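Local coordinates for protein carboxypeptidase A (Helicoverpa armigera, PDB 1JQG) that is a zinc-dependent carboxypeptidase of the M14 family, captured as its proenzyme, and probably removes single residues from the C-terminal ends of peptides and proteins, at residues 160-165 / 169-174; 209-214 / 415-420; 47-52 / 67-72. All blocks are in the same frame, centred on the assembly; numbering follows the deposited sequence.

In the fold
Interactions 1 and 2 belong to the eight-stranded sheet of the enzyme domain, while interaction 3 lies on the opposite side of the chain's centre in the activation domain, its centre about 47 Å from that of interaction 1 and 43 Å from that of interaction 2. The first two touch through strand 212-216: residues 160-165 and 169-174 end and begin the strands on either side of it, and the helix at 415-420 packs against that same strand. Interaction 2 is buried and wholly apolar. Interaction 1, in the loops at the strand ends, is partly buried and polar, lysine to hydroxyl. Interaction 3, also partly buried, combines both chemistries in one lysine, apolar in its chain, charged at its end.

Interaction 1 (160-165 / 169-174); sequences RISTTN and ASKPVV
Thr163, Thr164 and Lys171 meet without a ring, amide or guanidinium group among them, so there are no stacked faces to follow; the contact is made by the ammonium of Lys171 and two threonine hydroxyls. The flat group that bears on it is the carboxylate of Asp212, whose OD1 hydrogen-bonds to Ser162 OG and makes a long, weak ion pair with Lys171 NZ. The setting is the mixed eight-stranded sheet of the zinc carboxypeptidase fold. Strands 155-161 and 173-178 are not neighbours in it; strand 212-216 runs between them, pairing with Ile161 on one flank and with Pro172 on the other. The contact therefore reaches across the start of that intervening strand.

Lys171 does the reaching. Its chain bends at chi3 (54°), which swings the amino group round to the threonines. NZ donates to Thr164 OG1 at 3.2 Å, the two side chains approaching tip to tip. Further back on the chain, Lys171 CD lies 3.6 Å from Thr164 OG1. Thr163 meets the lysine differently, crossing its chain at about a right angle, its OG1 3.3 Å from Lys171 NZ. The backbone O of Asn209 adds a weak hydrogen bond to the ammonium, which thus sits among several oxygens as strand 212-216 is about to begin.

An ST turn runs through this loop and fixes the amide of Thr164. With OG anti to the backbone N (chi1 176°), Ser162 accepts from the amides of Thr164 and Phe166, further along the chain, besides its bond to Asp212. The strand thus ends in a compact turn, and Thr164 N lies 3.0 Å from Ser162 OG.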
ATOM      1  N   ARG A 160     -18.203   5.803   4.616  1.00 22.21           N
ATOM      2  CA  ARG A 160     -18.321   6.079   6.044  1.00 22.74           C
ATOM      3  C   ARG A 160     -19.321   5.089   6.623  1.00 24.61           C
ATOM      4  O   ARG A 160     -20.519   5.270   6.410  1.00 34.41           O
ATOM      5  CB  ARG A 160     -18.803   7.508   6.271  1.00 22.54           C
ATOM      6  CG  ARG A 160     -17.709   8.558   6.089  1.00 26.69           C
ATOM      7  CD  ARG A 160     -18.143   9.883   6.726  1.00 27.17           C
ATOM      8  NE  ARG A 160     -19.268  10.479   6.034  1.00 35.47           N
ATOM      9  CZ  ARG A 160     -19.948  11.538   6.374  1.00 30.35           C
ATOM     10  NH1 ARG A 160     -19.626  12.208   7.467  1.00 40.36           N
ATOM     11  NH2 ARG A 160     -20.975  11.935   5.628  1.00 35.79           N
ATOM     12  N   ILE A 161     -18.848   4.007   7.190  1.00 22.22           N
ATOM     13  CA  ILE A 161     -19.697   2.962   7.754  1.00 21.85           C
ATOM     14  C   ILE A 161     -19.981   3.242   9.238  1.00 24.31           C
ATOM     15  O   ILE A 161     -19.082   3.420  10.065  1.00 23.55           O
ATOM     16  CB  ILE A 161     -19.029   1.575   7.585  1.00 20.50           C
ATOM     17  CG1 ILE A 161     -18.667   1.356   6.115  1.00 14.54           C
ATOM     18  CG2 ILE A 161     -19.947   0.521   8.182  1.00 17.66           C
ATOM     19  CD1 ILE A 161     -17.890   0.161   5.666  1.00 15.87           C
ATOM     20  N   SER A 162     -21.248   3.357   9.576  1.00 22.95           N
ATOM     21  CA  SER A 162     -21.704   3.670  10.917  1.00 23.78           C
ATOM     22  C   SER A 162     -23.187   3.393  11.140  1.00 20.84           C
ATOM     23  O   SER A 162     -24.091   3.761  10.382  1.00 24.80           O
ATOM     24  CB  SER A 162     -21.403   5.143  11.251  1.00 22.56           C
ATOM     25  OG  SER A 162     -21.948   5.458  12.536  1.00 17.64           O
ATOM     26  N   THR A 163     -23.532   2.901  12.297  1.00 23.51           N
ATOM     27  CA  THR A 163     -24.912   2.649  12.705  1.00 26.12           C
ATOM     28  C   THR A 163     -25.505   3.904  13.345  1.00 27.87           C
ATOM     29  O   THR A 163     -26.719   4.112  13.503  1.00 33.65           O
ATOM     30  CB  THR A 163     -25.042   1.501  13.729  1.00 21.15           C
ATOM     31  OG1 THR A 163     -24.218   1.886  14.833  1.00 22.35           O
ATOM     32  CG2 THR A 163     -24.598   0.153  13.210  1.00 14.80           C
ATOM     33  N   THR A 164     -24.644   4.823  13.745  1.00 27.79           N
ATOM     34  CA  THR A 164     -25.079   6.095  14.326  1.00 25.26           C
ATOM     35  C   THR A 164     -24.798   7.279  13.415  1.00 23.33           C
ATOM     36  O   THR A 164     -24.780   8.450  13.799  1.00 20.35           O
ATOM     37  CB  THR A 164     -24.371   6.351  15.671  1.00 25.90           C
ATOM     38  OG1 THR A 164     -22.962   6.146  15.427  1.00 26.26           O
ATOM     39  CG2 THR A 164     -24.935   5.402  16.711  1.00 19.46           C
ATOM     40  N   ASN A 165     -24.537   7.012  12.147  1.00 25.59           N
ATOM     41  CA  ASN A 165     -24.233   8.025  11.158  1.00 29.01           C
ATOM     42  C   ASN A 165     -23.197   9.049  11.589  1.00 31.24           C
ATOM     43  O   ASN A 165     -23.335  10.276  11.404  1.00 32.24           O
ATOM     44  CB  ASN A 165     -25.557   8.700  10.777  1.00 35.28           C
ATOM     45  CG  ASN A 165     -25.424   9.614   9.568  1.00 43.93           C
ATOM     46  OD1 ASN A 165     -24.850   9.234   8.537  1.00 46.02           O
ATOM     47  ND2 ASN A 165     -25.934  10.840   9.721  1.00 44.44           N
ATOM     48  N   ALA A 169     -20.221  10.966  19.044  1.00 29.62           N
ATOM     49  CA  ALA A 169     -18.813  11.245  19.134  1.00 29.31           C
ATOM     50  C   ALA A 169     -18.069  10.429  20.173  1.00 31.33           C
ATOM     51  O   ALA A 169     -16.845  10.352  20.183  1.00 32.52           O
ATOM     52  CB  ALA A 169     -18.622  12.741  19.371  1.00 24.54           C
ATOM     53  N   SER A 170     -18.758   9.657  20.994  1.00 35.70           N
ATOM     54  CA  SER A 170     -18.110   8.763  21.962  1.00 34.44           C
ATOM     55  C   SER A 170     -17.465   7.564  21.264  1.00 34.40           C
ATOM     56  O   SER A 170     -16.586   6.924  21.831  1.00 36.40           O
ATOM     57  CB  SER A 170     -19.113   8.281  23.018  1.00 32.65           C
ATOM     58  OG  SER A 170     -20.147   7.478  22.424  1.00 37.36           O
ATOM     59  N   LYS A 171     -17.938   7.184  20.089  1.00 32.03           N
ATOM     60  CA  LYS A 171     -17.415   6.052  19.339  1.00 31.04           C
ATOM     61  C   LYS A 171     -16.113   6.422  18.640  1.00 29.58           C
ATOM     62  O   LYS A 171     -15.992   7.450  17.963  1.00 31.84           O
ATOM     63  CB  LYS A 171     -18.422   5.516  18.301  1.00 28.06           C
ATOM     64  CG  LYS A 171     -19.749   5.062  18.914  1.00 39.48           C
ATOM     65  CD  LYS A 171     -20.850   4.741  17.932  1.00 43.49           C
ATOM     66  CE  LYS A 171     -20.388   3.723  16.903  1.00 53.55           C
ATOM     67  NZ  LYS A 171     -21.541   3.377  16.017  1.00 59.27           N
ATOM     68  N   PRO A 172     -15.109   5.560  18.725  1.00 25.27           N
ATOM     69  CA  PRO A 172     -13.843   5.760  18.051  1.00 25.13           C
ATOM     70  C   PRO A 172     -13.935   5.573  16.544  1.00 22.91           C
ATOM     71  O   PRO A 172     -14.754   4.790  16.080  1.00 23.20           O
ATOM     72  CB  PRO A 172     -12.935   4.654  18.652  1.00 23.81           C
ATOM     73  CG  PRO A 172     -13.896   3.585  19.001  1.00 21.06           C
ATOM     74  CD  PRO A 172     -15.113   4.323  19.528  1.00 21.32           C
ATOM     75  N   VAL A 173     -13.074   6.207  15.772  1.00 21.83           N
ATOM     76  CA  VAL A 173     -12.968   6.044  14.330  1.00 20.95           C
ATOM     77  C   VAL A 173     -11.713   5.274  13.884  1.00 21.66           C
ATOM     78  O   VAL A 173     -10.587   5.467  14.380  1.00 24.64           O
ATOM     79  CB  VAL A 173     -12.932   7.433  13.671  1.00 20.18           C
ATOM     80  CG1 VAL A 173     -12.782   7.403  12.160  1.00 22.46           C
ATOM     81  CG2 VAL A 173     -14.204   8.192  13.994  1.00 28.72           C
ATOM     82  N   VAL A 174     -11.891   4.349  12.983  1.00 18.66           N
ATOM     83  CA  VAL A 174     -10.835   3.555  12.387  1.00 24.16           C
ATOM     84  C   VAL A 174     -10.743   3.839  10.877  1.00 25.35           C
ATOM     85  O   VAL A 174     -11.708   3.601  10.143  1.00 27.60           O
ATOM     86  CB  VAL A 174     -11.081   2.043  12.616  1.00 17.07           C
ATOM     87  CG1 VAL A 174     -10.040   1.203  11.875  1.00 13.76           C
ATOM     88  CG2 VAL A 174     -11.097   1.759  14.107  1.00 15.14           C
TER

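Interaction 2 (209-214 / 415-420); sequences NNIDWI and VGARAA
Ala417 presses its single methyl against Trp213 and Ile211, and these two side chains carry the contact between residues 415-420 and 209-214. This is helix-on-sheet packing in the α/β zinc carboxypeptidase fold: the C-terminal helix lies over one face of the mixed sheet, and Ala417 is where it comes close.

The tight part is small. Trp213 sends the far corner of its six-membered ring to the helix, CH2 standing 3.6 Å from Ala417 CB in an oblique approach. Ile211 uses the end of its longer branch, CD1 lying 4.1 Å from Ala417 CB and 4.0 Å from Ala417 O. The two branches of the isoleucine divide the work. With CG1 anti to the carbonyl carbon (chi1 -55°), CD1 is carried out to the helix, whereas CG2 rests 3.6 Å above one face of the Trp213 ring, offset toward its rim, and backs the indole up from two residues earlier in the same segment. Val174 of the adjacent strand also touches Ala417, Ile211 and Trp213, so the methyl is met by a small apolar cluster.

One residue further on, things loosen. Arg418 comes no nearer than 4.9 Å, from its CG to Ile211 CD1, and turns its guanidinium to Glu204 and Asp206, with salt bridges to both. Asn209 and Asn210, leading into the strand, are exposed. At the other end of the indole, Trp213 NE1 is hydrogen-bonded to the backbone O of Leu207.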
ATOM      1  N   ASN A 209     -21.267  -1.746  15.642  1.00 22.90           N
ATOM      2  CA  ASN A 209     -21.976  -0.984  16.646  1.00 27.94           C
ATOM      3  C   ASN A 209     -21.113  -0.010  17.457  1.00 25.71           C
ATOM      4  O   ASN A 209     -21.567   1.101  17.756  1.00 24.89           O
ATOM      5  CB  ASN A 209     -22.730  -1.956  17.589  1.00 34.42           C
ATOM      6  CG  ASN A 209     -24.023  -2.445  16.973  1.00 37.46           C
ATOM      7  OD1 ASN A 209     -24.770  -1.637  16.410  1.00 47.71           O
ATOM      8  ND2 ASN A 209     -24.281  -3.730  17.066  1.00 38.74           N
ATOM      9  N   ASN A 210     -19.938  -0.478  17.883  1.00 25.93           N
ATOM     10  CA  ASN A 210     -19.083   0.347  18.743  1.00 28.62           C
ATOM     11  C   ASN A 210     -18.012   1.158  18.028  1.00 28.44           C
ATOM     12  O   ASN A 210     -17.187   1.808  18.645  1.00 28.69           O
ATOM     13  CB  ASN A 210     -18.477  -0.540  19.828  1.00 30.31           C
ATOM     14  CG  ASN A 210     -19.552  -1.124  20.740  1.00 41.40           C
ATOM     15  OD1 ASN A 210     -20.431  -0.389  21.224  1.00 49.28           O
ATOM     16  ND2 ASN A 210     -19.443  -2.435  20.962  1.00 35.95           N
ATOM     17  N   ILE A 211     -17.823   0.983  16.729  1.00 29.22           N
ATOM     18  CA  ILE A 211     -16.797   1.620  15.949  1.00 27.91           C
ATOM     19  C   ILE A 211     -17.322   2.269  14.664  1.00 23.66           C
ATOM     20  O   ILE A 211     -18.110   1.659  13.934  1.00 25.01           O
ATOM     21  CB  ILE A 211     -15.657   0.626  15.610  1.00 30.59           C
ATOM     22  CG1 ILE A 211     -15.074  -0.021  16.885  1.00 26.64           C
ATOM     23  CG2 ILE A 211     -14.518   1.346  14.879  1.00 19.55           C
ATOM     24  CD1 ILE A 211     -14.098  -1.155  16.673  1.00 23.36           C
ATOM     25  N   ASP A 212     -16.870   3.480  14.401  1.00 19.33           N
ATOM     26  CA  ASP A 212     -17.119   4.165  13.126  1.00 20.87           C
ATOM     27  C   ASP A 212     -15.969   3.998  12.126  1.00 18.72           C
ATOM     28  O   ASP A 212     -14.808   4.029  12.549  1.00 20.48           O
ATOM     29  CB  ASP A 212     -17.288   5.657  13.386  1.00 19.91           C
ATOM     30  CG  ASP A 212     -18.646   6.029  13.901  1.00 20.17           C
ATOM     31  OD1 ASP A 212     -19.538   5.176  13.970  1.00 18.52           O
ATOM     32  OD2 ASP A 212     -18.873   7.208  14.282  1.00 28.70           O
ATOM     33  N   TRP A 213     -16.263   3.619  10.895  1.00 17.86           N
ATOM     34  CA  TRP A 213     -15.209   3.276   9.937  1.00 17.97           C
ATOM     35  C   TRP A 213     -15.198   4.194   8.711  1.00 22.52           C
ATOM     36  O   TRP A 213     -16.195   4.720   8.211  1.00 23.95           O
ATOM     37  CB  TRP A 213     -15.306   1.834   9.469  1.00 13.86           C
ATOM     38  CG  TRP A 213     -15.416   0.813  10.547  1.00 16.90           C
ATOM     39  CD1 TRP A 213     -16.491   0.564  11.368  1.00 19.42           C
ATOM     40  CD2 TRP A 213     -14.427  -0.151  10.910  1.00 19.87           C
ATOM     41  NE1 TRP A 213     -16.220  -0.478  12.221  1.00 18.07           N
ATOM     42  CE2 TRP A 213     -14.960  -0.936  11.953  1.00 27.08           C
ATOM     43  CE3 TRP A 213     -13.145  -0.454  10.446  1.00 18.72           C
ATOM     44  CZ2 TRP A 213     -14.241  -1.984  12.549  1.00 27.21           C
ATOM     45  CZ3 TRP A 213     -12.437  -1.460  11.026  1.00 13.45           C
ATOM     46  CH2 TRP A 213     -12.974  -2.219  12.078  1.00 17.27           C
ATOM     47  N   ILE A 214     -13.970   4.441   8.223  1.00 20.60           N
ATOM     48  CA  ILE A 214     -13.716   5.210   7.034  1.00 15.94           C
ATOM     49  C   ILE A 214     -12.863   4.293   6.176  1.00 16.77           C
ATOM     50  O   ILE A 214     -11.758   3.899   6.564  1.00 17.92           O
ATOM     51  CB  ILE A 214     -12.996   6.534   7.321  1.00 21.95           C
ATOM     52  CG1 ILE A 214     -13.927   7.522   8.049  1.00 29.01           C
ATOM     53  CG2 ILE A 214     -12.489   7.185   6.019  1.00 17.35           C
ATOM     54  CD1 ILE A 214     -13.297   8.827   8.490  1.00 21.14           C
ATOM     55  N   VAL A 415      -8.627  -7.255  15.134  1.00 25.43           N
ATOM     56  CA  VAL A 415      -7.933  -7.434  16.393  1.00 21.72           C
ATOM     57  C   VAL A 415      -7.339  -6.094  16.773  1.00 21.89           C
ATOM     58  O   VAL A 415      -7.338  -5.747  17.965  1.00 24.54           O
ATOM     59  CB  VAL A 415      -6.850  -8.504  16.323  1.00 23.05           C
ATOM     60  CG1 VAL A 415      -5.842  -8.378  17.447  1.00 29.56           C
ATOM     61  CG2 VAL A 415      -7.425  -9.920  16.421  1.00 27.58           C
ATOM     62  N   GLY A 416      -6.846  -5.399  15.741  1.00 17.94           N
ATOM     63  CA  GLY A 416      -6.218  -4.100  15.958  1.00 17.35           C
ATOM     64  C   GLY A 416      -7.245  -3.032  16.310  1.00 19.01           C
ATOM     65  O   GLY A 416      -7.032  -2.251  17.256  1.00 20.85           O
ATOM     66  N   ALA A 417      -8.351  -3.044  15.558  1.00 17.71           N
ATOM     67  CA  ALA A 417      -9.429  -2.088  15.762  1.00 22.33           C
ATOM     68  C   ALA A 417      -9.994  -2.187  17.184  1.00 22.92           C
ATOM     69  O   ALA A 417     -10.236  -1.154  17.778  1.00 23.14           O
ATOM     70  CB  ALA A 417     -10.567  -2.116  14.759  1.00 17.71           C
ATOM     71  N   ARG A 418     -10.151  -3.409  17.679  1.00 19.74           N
ATOM     72  CA  ARG A 418     -10.701  -3.628  18.996  1.00 20.59           C
ATOM     73  C   ARG A 418      -9.702  -3.257  20.076  1.00 20.64           C
ATOM     74  O   ARG A 418     -10.066  -2.700  21.144  1.00 20.89           O
ATOM     75  CB  ARG A 418     -11.166  -5.097  19.178  1.00 26.03           C
ATOM     76  CG  ARG A 418     -12.476  -5.394  18.463  1.00 34.84           C
ATOM     77  CD  ARG A 418     -13.098  -6.737  18.830  1.00 29.83           C
ATOM     78  NE  ARG A 418     -12.466  -7.826  18.139  1.00 36.21           N
ATOM     79  CZ  ARG A 418     -13.100  -8.762  17.447  1.00 32.66           C
ATOM     80  NH1 ARG A 418     -14.407  -8.706  17.375  1.00 25.16           N
ATOM     81  NH2 ARG A 418     -12.483  -9.757  16.813  1.00 36.09           N
ATOM     82  N   ALA A 419      -8.439  -3.615  19.849  1.00 21.32           N
ATOM     83  CA  ALA A 419      -7.358  -3.261  20.768  1.00 21.35           C
ATOM     84  C   ALA A 419      -7.098  -1.763  20.803  1.00 23.04           C
ATOM     85  O   ALA A 419      -6.949  -1.171  21.873  1.00 26.57           O
ATOM     86  CB  ALA A 419      -6.067  -3.975  20.377  1.00 21.37           C
ATOM     87  N   ALA A 420      -7.121  -1.132  19.614  1.00 22.77           N
ATOM     88  CA  ALA A 420      -6.871   0.306  19.521  1.00 22.58           C
ATOM     89  C   ALA A 420      -8.045   1.078  20.117  1.00 26.37           C
ATOM     90  O   ALA A 420      -7.873   2.118  20.736  1.00 27.02           O
ATOM     91  CB  ALA A 420      -6.632   0.683  18.074  1.00 16.72           C
TER

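Interaction 3 (47-52 / 67-72); sequences LMLDVW and KFKREI
Lys69 lays CD of its chain against Leu47 and Leu49 and ends in a hydrogen bond, joining the two helices of the activation domain. That domain is an open sandwich with βαββαβ topology: helix 34-46 ends just before Leu47, and Lys69 is the N-cap residue of helix 70-80.

The apolar contacts come from the lysine chain, which is fully extended beyond CG. It slides past both leucines in the opposite direction to each, and a single methylene does most of the touching: Lys69 CD is 4.0 Å from Leu47 CG and 4.2 Å from Leu49 CD2. Leu49 also packs on Val63 of strand 61-65 and on Pro66.

The polar contact is one bond. Lys69 NZ donates to the backbone O of Leu47 at 2.7 Å, almost in line with the carbonyl (C=O...N angle 162°). That carbonyl sits where the chain leaves helix 34-46 through a Schellman motif, Met48 taking the positive phi.

Cut back to alanine, Lys69 would lose its amino group and most of its chain, which would probably leave Leu47 O without this donor and open a gap beside Leu47 and Leu49.

A positive charge beside the C-terminal end of helix 34-46 is likely to be favourable there, and the methylene CD gives the leucines an apolar neighbour.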
ATOM      1  N   LEU A  47      21.041   5.975 -10.393  1.00 34.79           N
ATOM      2  CA  LEU A  47      20.750   5.282 -11.635  1.00 32.05           C
ATOM      3  C   LEU A  47      19.248   5.264 -11.872  1.00 28.75           C
ATOM      4  O   LEU A  47      18.774   4.839 -12.897  1.00 27.54           O
ATOM      5  CB  LEU A  47      21.288   3.864 -11.636  1.00 28.36           C
ATOM      6  CG  LEU A  47      21.776   3.305 -12.982  1.00 39.14           C
ATOM      7  CD1 LEU A  47      22.800   4.251 -13.601  1.00 29.12           C
ATOM      8  CD2 LEU A  47      22.438   1.920 -12.901  1.00 31.04           C
ATOM      9  N   MET A  48      18.496   5.775 -10.929  1.00 31.54           N
ATOM     10  CA  MET A  48      17.035   5.807 -10.927  1.00 34.96           C
ATOM     11  C   MET A  48      16.372   4.465 -11.214  1.00 32.10           C
ATOM     12  O   MET A  48      15.572   4.314 -12.141  1.00 33.51           O
ATOM     13  CB  MET A  48      16.509   6.898 -11.862  1.00 38.38           C
ATOM     14  CG  MET A  48      16.953   8.314 -11.501  1.00 37.14           C
ATOM     15  SD  MET A  48      16.616   9.569 -12.733  1.00 38.08           S
ATOM     16  CE  MET A  48      17.718   9.217 -14.062  1.00 35.26           C
ATOM     17  N   LEU A  49      16.759   3.447 -10.464  1.00 29.48           N
ATOM     18  CA  LEU A  49      16.215   2.103 -10.613  1.00 31.15           C
ATOM     19  C   LEU A  49      14.942   1.908  -9.788  1.00 28.29           C
ATOM     20  O   LEU A  49      14.706   2.609  -8.817  1.00 27.42           O
ATOM     21  CB  LEU A  49      17.244   1.026 -10.201  1.00 27.07           C
ATOM     22  CG  LEU A  49      18.608   1.152 -10.911  1.00 36.92           C
ATOM     23  CD1 LEU A  49      19.655   0.265 -10.243  1.00 19.66           C
ATOM     24  CD2 LEU A  49      18.407   0.821 -12.392  1.00 31.28           C
ATOM     25  N   ASP A  50      14.152   0.925 -10.174  1.00 28.36           N
ATOM     26  CA  ASP A  50      12.940   0.563  -9.448  1.00 28.23           C
ATOM     27  C   ASP A  50      13.289  -0.433  -8.333  1.00 27.80           C
ATOM     28  O   ASP A  50      13.429  -1.640  -8.577  1.00 29.89           O
ATOM     29  CB  ASP A  50      11.926  -0.038 -10.431  1.00 22.80           C
ATOM     30  CG  ASP A  50      10.573  -0.296  -9.806  1.00 26.89           C
ATOM     31  OD1 ASP A  50      10.377   0.116  -8.647  1.00 28.82           O
ATOM     32  OD2 ASP A  50       9.694  -0.919 -10.435  1.00 35.50           O
ATOM     33  N   VAL A  51      13.434   0.075  -7.125  1.00 25.09           N
ATOM     34  CA  VAL A  51      13.701  -0.727  -5.943  1.00 23.67           C
ATOM     35  C   VAL A  51      12.440  -1.303  -5.326  1.00 21.47           C
ATOM     36  O   VAL A  51      11.637  -0.581  -4.701  1.00 26.92           O
ATOM     37  CB  VAL A  51      14.422   0.122  -4.871  1.00 24.95           C
ATOM     38  CG1 VAL A  51      14.738  -0.725  -3.641  1.00 24.06           C
ATOM     39  CG2 VAL A  51      15.681   0.718  -5.479  1.00 27.63           C
ATOM     40  N   TRP A  52      12.186  -2.565  -5.573  1.00 21.64           N
ATOM     41  CA  TRP A  52      11.020  -3.263  -5.002  1.00 25.41           C
ATOM     42  C   TRP A  52      11.175  -3.474  -3.497  1.00 28.37           C
ATOM     43  O   TRP A  52      10.224  -3.277  -2.769  1.00 31.85           O
ATOM     44  CB  TRP A  52      10.863  -4.627  -5.694  1.00 20.15           C
ATOM     45  CG  TRP A  52      10.441  -4.539  -7.120  1.00 24.06           C
ATOM     46  CD1 TRP A  52      10.241  -3.391  -7.855  1.00 26.25           C
ATOM     47  CD2 TRP A  52      10.182  -5.619  -8.026  1.00 19.07           C
ATOM     48  NE1 TRP A  52       9.867  -3.699  -9.136  1.00 21.92           N
ATOM     49  CE2 TRP A  52       9.828  -5.073  -9.257  1.00 19.10           C
ATOM     50  CE3 TRP A  52      10.202  -7.008  -7.888  1.00 23.71           C
ATOM     51  CZ2 TRP A  52       9.485  -5.861 -10.361  1.00 19.30           C
ATOM     52  CZ3 TRP A  52       9.873  -7.802  -8.996  1.00 26.26           C
ATOM     53  CH2 TRP A  52       9.515  -7.211 -10.231  1.00 19.79           C
ATOM     54  N   LYS A  67      17.105  -2.994 -19.455  1.00 42.14           N
ATOM     55  CA  LYS A  67      18.031  -3.705 -20.328  1.00 46.09           C
ATOM     56  C   LYS A  67      19.291  -2.913 -20.652  1.00 47.77           C
ATOM     57  O   LYS A  67      20.411  -3.443 -20.679  1.00 47.91           O
ATOM     58  CB  LYS A  67      17.345  -4.071 -21.628  1.00 55.51           C
ATOM     59  CG  LYS A  67      18.160  -4.901 -22.614  1.00 56.60           C
ATOM     60  CD  LYS A  67      17.189  -5.359 -23.716  1.00 65.11           C
ATOM     61  CE  LYS A  67      16.489  -4.181 -24.379  1.00 66.12           C
ATOM     62  NZ  LYS A  67      15.269  -4.553 -25.150  1.00 66.22           N
ATOM     63  N   PHE A  68      19.153  -1.605 -20.844  1.00 46.78           N
ATOM     64  CA  PHE A  68      20.256  -0.732 -21.178  1.00 44.75           C
ATOM     65  C   PHE A  68      21.062  -0.295 -19.974  1.00 42.65           C
ATOM     66  O   PHE A  68      21.923   0.581 -20.090  1.00 44.09           O
ATOM     67  CB  PHE A  68      19.748   0.497 -21.953  1.00 49.34           C
ATOM     68  CG  PHE A  68      19.239   0.163 -23.332  1.00 53.58           C
ATOM     69  CD1 PHE A  68      17.909   0.398 -23.645  1.00 57.44           C
ATOM     70  CD2 PHE A  68      20.054  -0.392 -24.300  1.00 52.25           C
ATOM     71  CE1 PHE A  68      17.413   0.101 -24.902  1.00 59.36           C
ATOM     72  CE2 PHE A  68      19.560  -0.689 -25.552  1.00 56.73           C
ATOM     73  CZ  PHE A  68      18.238  -0.445 -25.862  1.00 57.40           C
ATOM     74  N   LYS A  69      20.824  -0.887 -18.815  1.00 40.83           N
ATOM     75  CA  LYS A  69      21.548  -0.557 -17.597  1.00 38.18           C
ATOM     76  C   LYS A  69      22.031  -1.795 -16.862  1.00 36.42           C
ATOM     77  O   LYS A  69      22.721  -1.688 -15.861  1.00 37.02           O
ATOM     78  CB  LYS A  69      20.658   0.254 -16.645  1.00 39.81           C
ATOM     79  CG  LYS A  69      20.485   1.714 -17.038  1.00 28.67           C
ATOM     80  CD  LYS A  69      19.457   2.370 -16.134  1.00 29.30           C
ATOM     81  CE  LYS A  69      19.297   3.845 -16.406  1.00 29.26           C
ATOM     82  NZ  LYS A  69      18.278   4.437 -15.492  1.00 29.16           N
ATOM     83  N   ARG A  70      21.738  -2.969 -17.393  1.00 37.65           N
ATOM     84  CA  ARG A  70      22.105  -4.241 -16.798  1.00 38.91           C
ATOM     85  C   ARG A  70      23.605  -4.427 -16.658  1.00 42.85           C
ATOM     86  O   ARG A  70      24.076  -4.924 -15.633  1.00 40.02           O
ATOM     87  CB  ARG A  70      21.526  -5.434 -17.550  1.00 40.00           C
ATOM     88  CG  ARG A  70      20.005  -5.527 -17.518  1.00 29.85           C
ATOM     89  CD  ARG A  70      19.528  -6.771 -18.229  1.00 32.66           C
ATOM     90  NE  ARG A  70      20.232  -7.973 -17.777  1.00 36.04           N
ATOM     91  CZ  ARG A  70      19.813  -9.215 -18.066  1.00 43.31           C
ATOM     92  NH1 ARG A  70      18.711  -9.436 -18.787  1.00 37.65           N
ATOM     93  NH2 ARG A  70      20.579 -10.200 -17.577  1.00 43.05           N
ATOM     94  N   GLU A  71      24.350  -4.030 -17.689  1.00 48.34           N
ATOM     95  CA  GLU A  71      25.804  -4.159 -17.695  1.00 49.24           C
ATOM     96  C   GLU A  71      26.472  -3.195 -16.720  1.00 48.14           C
ATOM     97  O   GLU A  71      27.412  -3.567 -16.006  1.00 46.59           O
ATOM     98  CB  GLU A  71      26.356  -3.946 -19.109  1.00 57.03           C
ATOM     99  CG  GLU A  71      27.808  -4.359 -19.298  1.00 63.59           C
ATOM    100  CD  GLU A  71      28.222  -4.423 -20.759  1.00 74.65           C
ATOM    101  OE1 GLU A  71      28.514  -3.371 -21.390  1.00 76.66           O
ATOM    102  OE2 GLU A  71      28.269  -5.542 -21.339  1.00 73.22           O
ATOM    103  N   ILE A  72      26.011  -1.948 -16.685  1.00 45.86           N
ATOM    104  CA  ILE A  72      26.549  -0.941 -15.778  1.00 43.81           C
ATOM    105  C   ILE A  72      26.242  -1.286 -14.319  1.00 42.93           C
ATOM    106  O   ILE A  72      27.051  -1.055 -13.422  1.00 41.46           O
ATOM    107  CB  ILE A  72      25.961   0.446 -16.092  1.00 45.96           C
ATOM    108  CG1 ILE A  72      26.277   0.878 -17.534  1.00 49.89           C
ATOM    109  CG2 ILE A  72      26.478   1.479 -15.105  1.00 41.93           C
ATOM    110  CD1 ILE A  72      25.542   2.168 -17.900  1.00 52.37           C
TER